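Local coordinates for protein acetyltransferase, GNAT family (Streptococcus agalactiae 2603V/R, PDB 2PC1) that probably transfers an acyl group, presumably acetyl from acetyl-CoA as in other GNAT enzymes, to an acceptor whose identity is not established, at residues A[34-39]-A[80-85]; A[47-52]-A[148-153]; A[91-96]-A[111-116]. All coordinates share one frame; numbering follows the deposited sequence.

Contact 1: residues A[34-39]-A[80-85]; sequences MLLIEE and GMLATY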
loop_
_atom_site.group_PDB
_atom_site.type_symbol
_atom_site.label_atom_id
_atom_site.label_comp_id
_atom_site.label_asym_id
_atom_site.label_seq_id
_atom_site.Cartn_x
_atom_site.Cartn_y
_atom_site.Cartn_z
HETATM N N MSE A 34 3.609 -6.550 12.668
HETATM C CA MSE A 34 4.494 -5.517 13.196
HETATM C C MSE A 34 5.945 -5.837 12.919
HETATM O O MSE A 34 6.753 -4.929 12.691
HETATM C CB MSE A 34 4.253 -5.297 14.682
HETATM C CG MSE A 34 2.958 -4.557 15.032
HETATM SE SE MSE A 34 2.461 -3.121 13.841
HETATM C CE MSE A 34 3.493 -2.107 13.958
ATOM N N LEU A 35 6.301 -7.115 12.944
ATOM C CA LEU A 35 7.673 -7.502 12.575
ATOM C C LEU A 35 7.963 -7.064 11.165
ATOM O O LEU A 35 9.040 -6.510 10.879
ATOM C CB LEU A 35 7.873 -9.019 12.702
ATOM C CG LEU A 35 7.917 -9.539 14.127
ATOM C CD1 LEU A 35 7.682 -11.060 14.204
ATOM C CD2 LEU A 35 9.236 -9.171 14.812
ATOM N N LEU A 36 7.019 -7.277 10.248
ATOM C CA LEU A 36 7.178 -6.918 8.865
ATOM C C LEU A 36 7.259 -5.422 8.726
ATOM O O LEU A 36 8.125 -4.913 8.034
ATOM C CB LEU A 36 6.001 -7.475 8.028
ATOM C CG LEU A 36 5.869 -7.028 6.573
ATOM C CD1 LEU A 36 7.156 -7.240 5.770
ATOM C CD2 LEU A 36 4.706 -7.768 5.906
ATOM N N ILE A 37 6.380 -4.698 9.405
ATOM C CA ILE A 37 6.390 -3.227 9.368
ATOM C C ILE A 37 7.740 -2.685 9.830
ATOM O O ILE A 37 8.280 -1.756 9.230
ATOM C CB ILE A 37 5.267 -2.630 10.261
ATOM C CG1 ILE A 37 3.876 -2.863 9.634
ATOM C CG2 ILE A 37 5.451 -1.141 10.496
ATOM C CD1 ILE A 37 3.590 -2.048 8.357
ATOM N N GLU A 38 8.272 -3.234 10.913
ATOM C CA GLU A 38 9.549 -2.735 11.432
ATOM C C GLU A 38 10.668 -3.048 10.468
ATOM O O GLU A 38 11.588 -2.241 10.316
ATOM C CB GLU A 38 9.836 -3.262 12.842
ATOM C CG GLU A 38 8.869 -2.755 13.879
ATOM C CD GLU A 38 8.861 -1.239 14.031
ATOM O OE1 GLU A 38 9.872 -0.580 13.706
ATOM O OE2 GLU A 38 7.808 -0.741 14.488
ATOM N N GLU A 39 10.629 -4.210 9.821
ATOM C CA GLU A 39 11.638 -4.538 8.809
ATOM C C GLU A 39 11.577 -3.520 7.683
ATOM O O GLU A 39 12.605 -2.965 7.243
ATOM C CB GLU A 39 11.486 -5.989 8.311
ATOM C CG GLU A 39 11.891 -7.067 9.351
ATOM C CD GLU A 39 11.441 -8.487 8.955
ATOM O OE1 GLU A 39 11.092 -8.698 7.772
ATOM O OE2 GLU A 39 11.413 -9.378 9.838
ATOM N N GLY A 80 3.442 -20.350 3.437
ATOM C CA GLY A 80 2.955 -20.436 4.815
ATOM C C GLY A 80 3.377 -19.306 5.749
ATOM O O GLY A 80 3.085 -19.354 6.940
HETATM N N MSE A 81 4.042 -18.287 5.206
HETATM C CA MSE A 81 4.594 -17.188 5.996
HETATM C C MSE A 81 3.923 -15.871 5.619
HETATM O O MSE A 81 3.670 -15.621 4.455
HETATM C CB MSE A 81 6.099 -17.082 5.746
HETATM C CG MSE A 81 6.804 -18.436 5.664
HETATM SE SE MSE A 81 8.208 -18.677 6.978
HETATM C CE MSE A 81 7.204 -18.202 8.470
ATOM N N LEU A 82 3.666 -15.026 6.614
ATOM C CA LEU A 82 3.095 -13.704 6.370
ATOM C C LEU A 82 4.177 -12.837 5.764
ATOM O O LEU A 82 5.137 -12.471 6.446
ATOM C CB LEU A 82 2.529 -13.102 7.676
ATOM C CG LEU A 82 1.460 -12.018 7.464
ATOM C CD1 LEU A 82 0.520 -11.909 8.687
ATOM C CD2 LEU A 82 2.116 -10.689 7.138
ATOM N N ALA A 83 4.029 -12.516 4.475
ATOM C CA ALA A 83 5.061 -11.882 3.686
ATOM C C ALA A 83 4.801 -10.422 3.313
ATOM O O ALA A 83 5.722 -9.665 3.010
ATOM C CB ALA A 83 5.265 -12.681 2.429
ATOM N N THR A 84 3.535 -10.028 3.222
ATOM C CA THR A 84 3.177 -8.702 2.772
ATOM C C THR A 84 1.966 -8.232 3.570
ATOM O O THR A 84 1.175 -9.020 4.052
ATOM C CB THR A 84 2.812 -8.663 1.284
ATOM O OG1 THR A 84 1.677 -9.510 1.036
ATOM C CG2 THR A 84 3.966 -9.133 0.394
ATOM N N TYR A 85 1.820 -6.924 3.615
ATOM C CA TYR A 85 0.711 -6.244 4.277
ATOM C C TYR A 85 0.316 -5.029 3.488
ATOM O O TYR A 85 1.192 -4.341 2.933
ATOM C CB TYR A 85 1.136 -5.802 5.682
ATOM C CG TYR A 85 0.043 -5.046 6.398
ATOM C CD1 TYR A 85 -0.911 -5.733 7.084
ATOM C CD2 TYR A 85 -0.031 -3.658 6.368
ATOM C CE1 TYR A 85 -1.929 -5.066 7.739
ATOM C CE2 TYR A 85 -1.043 -2.984 7.013
ATOM C CZ TYR A 85 -1.990 -3.692 7.670
ATOM O OH TYR A 85 -3.031 -3.052 8.340
#
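Leu36 drops from helix 30-46 onto the start of strand 81-91, and the contact is largely the story of this one side chain against Leu82, Ala83, Thr84 and Tyr85. Its CB points toward the strand but meets none of its atoms closely; the work is left to the methyls. With CG trans to the main-chain nitrogen (chi1 171°), the fork of the leucine is carried outward from the helix. CD1 makes the lighter touch, 3.9 Å from Ala83 O. CD2 reaches further in and rests on the backbone itself: it lies 3.6 Å from Ala83 O, and Thr84 CA is at the same 3.6 Å from Leu36 CD2. Side chains then close in around that methyl. Leu82 CD2 comes within 4.1 Å of Leu36 CD2, and Tyr85 CB stands 4.1 Å from it. The next residue, Ile37, modelled in two conformers, has CD1 4.4 Å from Tyr85 CD2 in one of them, a looser, oblique approach to the ring. No hydrogen bond crosses; the contact is buried van der Waals packing of aliphatic side chains on each other and on the strand backbone.

The strand under Leu36 is not regular. Ala83 and Thr84 both face Gly76 of the neighbouring strand 73-78, which makes a classic beta bulge, and the leucine methyl sits on the main chain there. The axes of segments 34-39 and 81-85 approach to 8.8 Å and cross at -62°, the helix-on-sheet layering of the alpha/beta GNAT fold. Leu82 also packs on Ile33 of the same helix and on Val75 and Ile77 of strand 73-78. Tyr85 runs on between helices 30-46 and 61-70, touching Ile33 and Ile64, and its hydroxyl is hydrogen-bonded to Asp67 of helix 61-70.

Contact 2: residues A[47-52]-A[148-153]; sequences TGSDQW and DTHEKN. With SO4 (sulfate ion), chain B.
His150 is turned with its ring trans to the main-chain nitrogen (chi1 -164°), while Asp50 folds its carboxylate between its own N and carbonyl carbon (chi1 65°); together these torsions make a His-carboxylate hydrogen bond. His150 NE2 donates to Asp50 OD1 at 2.9 Å in a bent bond, on the syn side but tilted well out of the carboxylate plane, and carboxylate and ring stand almost perpendicular. The other ring nitrogen accepts: Lys152 N gives a straight bond of 2.9 Å to His150 ND1, lying in the ring plane, inside the type I turn from His150 to Asn153. The two bonds should hold the ring's rotation, and they are consistent with a proton on NE2 and none on ND1. Ser49 OG sits above the centre of one ring face, and accepts from Gln51 N at 3.0 Å to form an ST turn.

Thus the loop after helix 30-46 is tied to the one between strand 144-149 and helix 154-162. On the outer side, the extended Lys152 chain lies alongside Ser49, its CD 3.7 Å from Ser49 CA. The ammonium tip bonds to Gly48 O from above the carbonyl plane, and two waters link it to Thr47 O, weakly, and to Asp50 N.

Gln51 uses both ends of its amide. Asn153, which caps helix 154-162 through OD1 on Met156 N, turns its ND2 to Gln51 OE1 at 3.0 Å, the two amides nearly perpendicular. Gln51 NE2, in turn, donates to O4 of the bound sulfate at 2.9 Å, with an N-H...O angle of 156°.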
loop_
_atom_site.group_PDB
_atom_site.type_symbol
_atom_site.label_atom_id
_atom_site.label_comp_id
_atom_site.label_asym_id
_atom_site.label_seq_id
_atom_site.Cartn_x
_atom_site.Cartn_y
_atom_site.Cartn_z
ATOM N N THR A 47 17.386 4.531 2.840
ATOM C CA THR A 47 17.276 5.394 1.655
ATOM C C THR A 47 17.370 6.883 1.961
ATOM O O THR A 47 17.422 7.712 1.045
ATOM C CB THR A 47 15.959 5.148 0.905
ATOM O OG1 THR A 47 14.852 5.642 1.676
ATOM C CG2 THR A 47 15.756 3.688 0.610
ATOM N N GLY A 48 17.379 7.243 3.238
ATOM C CA GLY A 48 17.406 8.655 3.641
ATOM C C GLY A 48 16.042 9.320 3.691
ATOM O O GLY A 48 15.917 10.494 4.052
ATOM N N SER A 49 15.010 8.564 3.356
ATOM C CA SER A 49 13.637 9.044 3.431
ATOM C C SER A 49 13.163 9.174 4.863
ATOM O O SER A 49 13.542 8.386 5.724
ATOM C CB SER A 49 12.750 8.054 2.701
ATOM O OG SER A 49 11.388 8.434 2.765
ATOM N N ASP A 50 12.258 10.120 5.098
ATOM C CA ASP A 50 11.622 10.232 6.393
ATOM C C ASP A 50 10.294 9.478 6.457
ATOM O O ASP A 50 9.636 9.496 7.492
ATOM C CB ASP A 50 11.468 11.698 6.827
ATOM C CG ASP A 50 10.542 12.503 5.938
ATOM O OD1 ASP A 50 9.959 11.974 4.975
ATOM O OD2 ASP A 50 10.407 13.718 6.230
ATOM N N GLN A 51 9.915 8.772 5.387
ATOM C CA GLN A 51 8.708 7.978 5.393
ATOM C C GLN A 51 8.754 6.943 6.514
ATOM O O GLN A 51 9.692 6.160 6.591
ATOM C CB GLN A 51 8.508 7.278 4.049
ATOM C CG GLN A 51 7.191 6.538 3.981
ATOM C CD GLN A 51 6.880 5.990 2.608
ATOM O OE1 GLN A 51 7.784 5.742 1.807
ATOM N NE2 GLN A 51 5.590 5.779 2.332
ATOM N N TRP A 52 7.770 6.993 7.396
ATOM C CA TRP A 52 7.614 6.081 8.548
ATOM C C TRP A 52 8.665 6.291 9.640
ATOM O O TRP A 52 8.799 5.453 10.527
ATOM C CB TRP A 52 7.593 4.610 8.136
ATOM C CG TRP A 52 6.493 4.182 7.226
ATOM C CD1 TRP A 52 5.579 4.961 6.586
ATOM C CD2 TRP A 52 6.237 2.835 6.829
ATOM N NE1 TRP A 52 4.748 4.161 5.830
ATOM C CE2 TRP A 52 5.127 2.855 5.972
ATOM C CE3 TRP A 52 6.830 1.614 7.136
ATOM C CZ2 TRP A 52 4.619 1.690 5.374
ATOM C CZ3 TRP A 52 6.294 0.454 6.571
ATOM C CH2 TRP A 52 5.214 0.508 5.695
ATOM N N ASP A 148 -0.395 6.665 -3.064
ATOM C CA ASP A 148 0.577 7.763 -3.082
ATOM C C ASP A 148 1.825 7.230 -2.435
ATOM O O ASP A 148 1.776 6.298 -1.636
ATOM C CB ASP A 148 0.076 8.996 -2.385
ATOM C CG ASP A 148 -0.203 8.768 -0.911
ATOM O OD1 ASP A 148 0.735 8.839 -0.102
ATOM O OD2 ASP A 148 -1.370 8.494 -0.563
ATOM N N THR A 149 2.961 7.797 -2.771
ATOM C CA THR A 149 4.201 7.414 -2.130
ATOM C C THR A 149 5.142 8.583 -2.004
ATOM O O THR A 149 4.965 9.641 -2.592
ATOM C CB THR A 149 4.863 6.220 -2.854
ATOM O OG1 THR A 149 5.838 5.616 -1.999
ATOM C CG2 THR A 149 5.500 6.616 -4.120
ATOM N N HIS A 150 6.166 8.371 -1.197
ATOM C CA HIS A 150 7.182 9.368 -0.964
ATOM C C HIS A 150 8.033 9.540 -2.209
ATOM O O HIS A 150 8.298 8.586 -2.959
ATOM C CB HIS A 150 8.073 8.897 0.204
ATOM C CG HIS A 150 8.941 9.959 0.814
ATOM N ND1 HIS A 150 10.125 10.411 0.248
ATOM C CD2 HIS A 150 8.840 10.585 2.014
ATOM C CE1 HIS A 150 10.683 11.308 1.055
ATOM N NE2 HIS A 150 9.914 11.435 2.126
ATOM N N GLU A 151 8.528 10.762 -2.389
ATOM C CA GLU A 151 9.380 11.063 -3.495
ATOM C C GLU A 151 10.622 10.203 -3.557
ATOM O O GLU A 151 11.146 9.948 -4.640
ATOM C CB GLU A 151 9.791 12.541 -3.438
ATOM C CG GLU A 151 8.664 13.484 -3.782
ATOM C CD GLU A 151 9.072 14.929 -3.623
ATOM O OE1 GLU A 151 9.572 15.308 -2.541
ATOM O OE2 GLU A 151 8.898 15.672 -4.587
ATOM N N LYS A 152 11.136 9.795 -2.392
ATOM C CA LYS A 152 12.344 8.986 -2.354
ATOM C C LYS A 152 12.083 7.480 -2.491
ATOM O O LYS A 152 13.015 6.689 -2.603
ATOM C CB LYS A 152 13.118 9.248 -1.063
ATOM C CG LYS A 152 13.669 10.644 -0.991
ATOM C CD LYS A 152 14.465 10.860 0.276
ATOM C CE LYS A 152 14.890 12.318 0.409
ATOM N NZ LYS A 152 15.587 12.598 1.707
ATOM N N ASN A 153 10.811 7.084 -2.513
ATOM C CA ASN A 153 10.421 5.663 -2.570
ATOM C C ASN A 153 10.349 5.179 -4.014
ATOM O O ASN A 153 9.283 4.915 -4.577
ATOM C CB ASN A 153 9.159 5.363 -1.781
ATOM C CG ASN A 153 9.073 3.909 -1.362
ATOM O OD1 ASN A 153 9.603 3.030 -2.045
ATOM N ND2 ASN A 153 8.465 3.650 -0.206
HETATM S S SO4 B . 1.764 5.305 3.839
HETATM O O1 SO4 B . 1.891 4.030 4.502
HETATM O O2 SO4 B . 1.374 5.070 2.452
HETATM O O3 SO4 B . 0.784 6.154 4.486
HETATM O O4 SO4 B . 3.077 5.942 3.855
HETATM O O HOH W 1 17.912 10.999 1.277
HETATM O O HOH W 2 13.048 12.635 3.286
#

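Contact 3: residues A[91-96]-A[111-116]; sequences GHEEVY and YLTFHR. With SO4 (sulfate ion), chain B.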
loop_
_atom_site.group_PDB
_atom_site.type_symbol
_atom_site.label_atom_id
_atom_site.label_comp_id
_atom_site.label_asym_id
_atom_site.label_seq_id
_atom_site.Cartn_x
_atom_site.Cartn_y
_atom_site.Cartn_z
ATOM N N GLY A 91 -13.378 4.417 -0.308
ATOM C CA GLY A 91 -13.979 5.684 0.071
ATOM C C GLY A 91 -13.179 6.826 -0.504
ATOM O O GLY A 91 -12.688 6.735 -1.605
ATOM N N HIS A 92 -13.003 7.876 0.278
ATOM C CA HIS A 92 -12.445 9.122 -0.186
ATOM C C HIS A 92 -11.279 9.553 0.703
ATOM O O HIS A 92 -11.359 9.438 1.929
ATOM C CB HIS A 92 -13.520 10.185 -0.143
ATOM C CG HIS A 92 -13.137 11.457 -0.816
ATOM N ND1 HIS A 92 -13.120 11.588 -2.184
ATOM C CD2 HIS A 92 -12.757 12.654 -0.314
ATOM C CE1 HIS A 92 -12.760 12.819 -2.492
ATOM N NE2 HIS A 92 -12.522 13.482 -1.373
ATOM N N GLU A 93 -10.222 10.067 0.076
ATOM C CA GLU A 93 -9.102 10.682 0.796
ATOM C C GLU A 93 -9.161 12.172 0.614
ATOM O O GLU A 93 -8.987 12.682 -0.474
ATOM C CB GLU A 93 -7.758 10.187 0.276
ATOM C CG GLU A 93 -7.369 8.810 0.722
ATOM C CD GLU A 93 -7.185 8.688 2.233
ATOM O OE1 GLU A 93 -6.951 9.710 2.935
ATOM O OE2 GLU A 93 -7.271 7.544 2.709
ATOM N N GLU A 94 -9.440 12.900 1.689
ATOM C CA GLU A 94 -9.604 14.339 1.553
ATOM C C GLU A 94 -8.375 15.019 0.945
ATOM O O GLU A 94 -8.495 15.923 0.131
ATOM C CB GLU A 94 -9.923 14.996 2.907
ATOM C CG GLU A 94 -11.148 14.416 3.633
ATOM C CD GLU A 94 -12.450 14.557 2.864
ATOM O OE1 GLU A 94 -12.698 15.633 2.280
ATOM O OE2 GLU A 94 -13.241 13.584 2.865
ATOM N N VAL A 95 -7.192 14.570 1.342
ATOM C CA VAL A 95 -5.964 15.220 0.884
ATOM C C VAL A 95 -5.779 15.046 -0.632
ATOM O O VAL A 95 -5.122 15.841 -1.282
ATOM C CB VAL A 95 -4.742 14.723 1.700
ATOM C CG1 VAL A 95 -3.414 15.192 1.100
ATOM C CG2 VAL A 95 -4.875 15.226 3.133
ATOM N N TYR A 96 -6.359 13.996 -1.203
ATOM C CA TYR A 96 -6.287 13.782 -2.644
ATOM C C TYR A 96 -7.017 14.863 -3.437
ATOM O O TYR A 96 -6.703 15.113 -4.601
ATOM C CB TYR A 96 -6.818 12.390 -3.022
ATOM C CG TYR A 96 -5.889 11.249 -2.740
ATOM C CD1 TYR A 96 -4.653 11.411 -2.103
ATOM C CD2 TYR A 96 -6.251 9.958 -3.094
ATOM C CE1 TYR A 96 -3.798 10.327 -1.866
ATOM C CE2 TYR A 96 -5.421 8.896 -2.834
ATOM C CZ TYR A 96 -4.201 9.069 -2.244
ATOM O OH TYR A 96 -3.427 7.939 -2.036
ATOM N N TYR A 111 -13.181 5.692 -4.320
ATOM C CA TYR A 111 -12.167 4.849 -4.975
ATOM C C TYR A 111 -11.534 3.941 -3.937
ATOM O O TYR A 111 -11.831 4.049 -2.776
ATOM C CB TYR A 111 -11.133 5.729 -5.727
ATOM C CG TYR A 111 -10.733 6.956 -4.960
ATOM C CD1 TYR A 111 -9.818 6.887 -3.925
ATOM C CD2 TYR A 111 -11.281 8.195 -5.256
ATOM C CE1 TYR A 111 -9.500 8.014 -3.178
ATOM C CE2 TYR A 111 -10.980 9.300 -4.521
ATOM C CZ TYR A 111 -10.054 9.209 -3.504
ATOM O OH TYR A 111 -9.746 10.329 -2.761
ATOM N N LEU A 112 -10.679 3.047 -4.387
ATOM C CA LEU A 112 -9.888 2.195 -3.487
ATOM C C LEU A 112 -8.514 2.767 -3.356
ATOM O O LEU A 112 -7.882 3.077 -4.357
ATOM C CB LEU A 112 -9.815 0.772 -4.043
ATOM C CG LEU A 112 -11.117 0.008 -3.975
ATOM C CD1 LEU A 112 -11.025 -1.252 -4.813
ATOM C CD2 LEU A 112 -11.460 -0.364 -2.540
ATOM N N THR A 113 -8.047 2.909 -2.137
ATOM C CA THR A 113 -6.711 3.397 -1.893
ATOM C C THR A 113 -5.926 2.350 -1.112
ATOM O O THR A 113 -6.468 1.711 -0.216
ATOM C CB THR A 113 -6.728 4.746 -1.106
ATOM O OG1 THR A 113 -7.644 5.661 -1.739
ATOM C CG2 THR A 113 -5.336 5.362 -1.068
ATOM N N PHE A 114 -4.664 2.178 -1.460
ATOM C CA PHE A 114 -3.774 1.315 -0.712
ATOM C C PHE A 114 -2.843 2.171 0.105
ATOM O O PHE A 114 -2.246 3.084 -0.433
ATOM C CB PHE A 114 -2.910 0.430 -1.635
ATOM C CG PHE A 114 -3.669 -0.526 -2.532
ATOM C CD1 PHE A 114 -5.011 -0.822 -2.387
ATOM C CD2 PHE A 114 -2.984 -1.127 -3.591
ATOM C CE1 PHE A 114 -5.637 -1.703 -3.255
ATOM C CE2 PHE A 114 -3.614 -2.015 -4.453
ATOM C CZ PHE A 114 -4.921 -2.302 -4.292
ATOM N N HIS A 115 -2.696 1.844 1.387
ATOM C CA HIS A 115 -1.781 2.523 2.292
ATOM C C HIS A 115 -0.964 1.478 3.032
ATOM O O HIS A 115 -1.322 0.292 3.061
ATOM C CB HIS A 115 -2.548 3.305 3.370
ATOM C CG HIS A 115 -3.524 4.321 2.856
ATOM N ND1 HIS A 115 -3.151 5.589 2.494
ATOM C CD2 HIS A 115 -4.873 4.272 2.741
ATOM C CE1 HIS A 115 -4.227 6.275 2.146
ATOM N NE2 HIS A 115 -5.286 5.495 2.278
ATOM N N ARG A 116 0.110 1.920 3.668
ATOM C CA ARG A 116 0.838 1.096 4.630
ATOM C C ARG A 116 1.311 -0.207 4.010
ATOM O O ARG A 116 1.247 -1.278 4.617
ATOM C CB ARG A 116 0.021 0.885 5.907
ATOM C CG ARG A 116 -0.112 2.179 6.667
ATOM C CD ARG A 116 -1.009 2.085 7.887
ATOM N NE ARG A 116 -2.439 1.952 7.587
ATOM C CZ ARG A 116 -3.209 2.952 7.182
ATOM N NH1 ARG A 116 -2.693 4.139 6.923
ATOM N NH2 ARG A 116 -4.508 2.746 7.009
HETATM S S SO4 B . 1.764 5.305 3.839
HETATM O O1 SO4 B . 1.891 4.030 4.502
HETATM O O2 SO4 B . 1.374 5.070 2.452
HETATM O O3 SO4 B . 0.784 6.154 4.486
HETATM O O4 SO4 B . 3.077 5.942 3.855
#
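Tyr111 and Gly91 form an antiparallel hydrogen-bonded pair where strands 81-91 and 111-119, neighbours in the central GNAT sheet, run together at the mouth of the long connection between them. Gly91 N donates to Tyr111 O at 2.9 Å, almost in line with the carbonyl, and Tyr111 N returns a bond to Gly91 O. That oxygen also lies over the centre of the Tyr111 ring, because chi1 of 41° swings the ring back between its own N and carbonyl carbon and over the glycine.

This end is the tight one. The Tyr111 hydroxyl reaches into the loop formed by residues 92-96 and accepts from Glu93 N at 2.9 Å. His92 lays a ring face over the same oxygen, off centre, while Tyr96 brings CD2 to 3.8 Å from Tyr111 CE1. The rings of Tyr96 and Tyr111 are within 24° of parallel but slid so far apart that they barely overlap; with His92 they make an aromatic cluster. Further along the strand, in the conformer given, Thr113 CG2 lies close to the Tyr96 hydroxyl, which goes on to a hydrogen bond with Asp148 of strand 144-149. Arg146 of that strand makes a cation-pi contact with Tyr111.

Toward the far end the grip slackens. Glu93, bent at chi2 and deposited in two conformers, comes to His115 from the opposite direction. It meets the ring at the edge, near its plane, and in the conformer given His115 NE2 donates a weak, bent bond to Glu93 OE2, so the link is probably not permanent. Both residues are only partly buried. At the corner after His115 the chain leaves the strand's line, and Arg116 N points to the bound sulfate, donating to its O1 at 2.9 Å.

How the contacts relate
All three contacts reach the same mixed sheet, and the sulfate is where contacts 2 and 3 converge: residues of both bond to it, among them Trp52 through NE1, and Tyr58 OH also bonds to it. The ion probably comes from the crystallisation liquor, but its place beside the corner in strand 111-119 is consistent with the GNAT active-site cleft. Trp52 CZ2 also packs 3.9 Å from Arg116 CA. Contact 1, its centre about 19 Å from that of contact 2 and 22 Å from that of contact 3, reaches the other two through single touches: Ile37 O is 4.0 Å from Trp52 CZ3, and Tyr85 CD2 is 3.2 Å from Arg116 O. Asp67 binds both Tyr85 and Arg116.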